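Lin1840 protein (Listeria innocua serovar 6a, PDB 4ZOE) probably hydrolyses terminal, non-reducing beta-D-glucosyl residues to release beta-D-glucose, as a family 3 glycoside hydrolase linked to beta-1,2-glucan breakdown. Local coordinates at residues 504-509 / 524-529. The protein carries 1 engineered substitution. Sequence-based numbering, arbitrary orientation.
Sequences LFNGRP and ELWFPG
Asn506 and Glu524 pair where two neighbouring parallel strands inside the mixed sheet of the C-terminal domain of this family 3 glycosidase, 500-505 and 521-524, end in loops at their C-terminal ends. Amide and carboxylate come from opposite directions and lie nearly coplanar, their planes 28° apart. Asn506 ND2 gives one hydrogen to the syn side of Glu524 OE2 at 2.9 Å and another to Arg508 O, both partners close to the amide plane, so the amide can hardly rotate. On the other half of the pair Asn506 OD1 sits 2.5 Å from Glu524 OE1, close enough that the acid probably carries a proton. With chi1 at 170°, Glu524 CG stands anti to the backbone N and lies against one face of the Trp526 indole; a bend at chi2 (64°) then swings the carboxylate round so that OE1 accepts a hydrogen bond from Trp526 N, on the anti side but well tilted out of the carboxylate plane.

Only the end of the parallel pairing falls here: Leu525 N bonds to Leu504 O at 2.9 Å, followed by a weak bond from Asn506 N to Trp526 O. Apolar rings pack around these bonds. Phe505 receives Leu525 CB over one face, 4.1 Å from the ring centroid in a CH-pi contact, while Pro528 CD comes in at the ring's edge. Phe527 lays a face against the backbone at Asn506, and the Trp526 ring points its edge at the 508-509 peptide, with Leu104 and Ala105 of helix 103-108 touching this indole as well. The Arg508 guanidinium is held by a salt bridge to Glu466 and hydrogen bonds that include Pro145 O. The two backbones also touch directly: Trp526 CA lies 3.2 Å from Asn506 O in a CA-H...O contact.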
# COMPACT_ATOMS: atom_id res chain seq x y z
N LEU A 504 -11.66 9.01 24.62
CA LEU A 504 -11.61 7.91 23.63
C LEU A 504 -10.60 6.81 24.02
O LEU A 504 -9.45 7.12 24.33
CB LEU A 504 -11.22 8.50 22.28
CG LEU A 504 -11.14 7.53 21.12
CD1 LEU A 504 -12.56 7.11 20.74
CD2 LEU A 504 -10.45 8.16 19.96
N PHE A 505 -11.08 5.57 24.09
CA PHE A 505 -10.26 4.41 24.36
C PHE A 505 -10.21 3.50 23.15
O PHE A 505 -11.25 3.07 22.64
CB PHE A 505 -10.85 3.66 25.57
CG PHE A 505 -10.90 4.50 26.80
CD1 PHE A 505 -11.92 5.41 27.00
CD2 PHE A 505 -9.90 4.34 27.75
CE1 PHE A 505 -11.93 6.18 28.13
CE2 PHE A 505 -9.92 5.08 28.90
CZ PHE A 505 -10.92 5.99 29.07
N ASN A 506 -9.00 3.10 22.74
CA ASN A 506 -8.80 2.42 21.52
C ASN A 506 -7.36 1.99 21.35
O ASN A 506 -6.47 2.49 22.02
CB ASN A 506 -9.13 3.40 20.35
CG ASN A 506 -8.47 4.69 20.45
OD1 ASN A 506 -8.64 5.39 21.45
ND2 ASN A 506 -7.75 5.14 19.35
N GLY A 507 -7.15 1.10 20.38
CA GLY A 507 -5.85 0.55 20.08
C GLY A 507 -5.21 0.94 18.76
O GLY A 507 -4.18 0.38 18.41
N ARG A 508 -5.85 1.82 18.01
CA ARG A 508 -5.35 2.21 16.69
C ARG A 508 -5.85 3.61 16.45
O ARG A 508 -6.87 3.96 17.00
CB ARG A 508 -5.94 1.32 15.58
CG ARG A 508 -7.49 1.17 15.65
CD ARG A 508 -8.17 0.82 14.36
NE ARG A 508 -7.74 -0.47 13.84
CZ ARG A 508 -8.08 -1.63 14.34
NH1 ARG A 508 -8.99 -1.72 15.29
NH2 ARG A 508 -7.65 -2.73 13.73
N PRO A 509 -5.16 4.35 15.60
CA PRO A 509 -5.76 5.52 14.96
C PRO A 509 -7.13 5.20 14.43
O PRO A 509 -7.30 4.17 13.81
CB PRO A 509 -4.75 5.87 13.92
CG PRO A 509 -3.39 5.31 14.42
CD PRO A 509 -3.81 4.04 15.08
N GLU A 524 -7.47 11.42 24.01
CA GLU A 524 -7.12 10.10 23.53
C GLU A 524 -6.36 9.38 24.66
O GLU A 524 -5.21 9.68 24.92
CB GLU A 524 -6.18 10.22 22.29
CG GLU A 524 -5.53 8.93 21.83
CD GLU A 524 -6.52 7.89 21.34
OE1 GLU A 524 -7.14 7.22 22.22
OE2 GLU A 524 -6.67 7.70 20.09
N LEU A 525 -7.03 8.44 25.28
CA LEU A 525 -6.42 7.67 26.36
C LEU A 525 -5.83 6.36 25.93
O LEU A 525 -5.17 5.66 26.75
CB LEU A 525 -7.48 7.39 27.36
CG LEU A 525 -7.98 8.35 28.41
CD1 LEU A 525 -6.89 9.08 29.19
CD2 LEU A 525 -9.11 9.23 28.00
N TRP A 526 -6.03 6.03 24.64
CA TRP A 526 -5.66 4.70 24.12
C TRP A 526 -6.25 3.61 25.10
O TRP A 526 -7.44 3.65 25.55
CB TRP A 526 -4.12 4.63 23.96
CG TRP A 526 -3.56 5.63 23.06
CD1 TRP A 526 -2.79 6.66 23.38
CD2 TRP A 526 -3.60 5.58 21.64
NE1 TRP A 526 -2.40 7.34 22.24
CE2 TRP A 526 -2.86 6.65 21.16
CE3 TRP A 526 -4.16 4.68 20.70
CZ2 TRP A 526 -2.73 6.91 19.80
CZ3 TRP A 526 -3.97 4.94 19.34
CH2 TRP A 526 -3.28 6.03 18.92
N PHE A 527 -5.47 2.62 25.45
CA PHE A 527 -5.87 1.77 26.57
C PHE A 527 -4.81 1.93 27.69
O PHE A 527 -3.65 1.51 27.53
CB PHE A 527 -6.02 0.32 26.13
CG PHE A 527 -7.18 0.05 25.20
CD1 PHE A 527 -8.48 0.33 25.57
CD2 PHE A 527 -6.97 -0.58 24.00
CE1 PHE A 527 -9.56 0.02 24.73
CE2 PHE A 527 -8.02 -0.89 23.16
CZ PHE A 527 -9.32 -0.64 23.56
N PRO A 528 -5.16 2.63 28.81
CA PRO A 528 -4.02 2.94 29.70
C PRO A 528 -3.60 1.80 30.63
O PRO A 528 -2.57 1.95 31.31
CB PRO A 528 -4.59 4.03 30.60
CG PRO A 528 -5.75 4.61 29.84
CD PRO A 528 -6.36 3.46 29.13
N GLY A 529 -4.42 0.78 30.74
CA GLY A 529 -4.12 -0.36 31.61
C GLY A 529 -4.88 -0.31 32.93
O GLY A 529 -5.96 0.27 33.08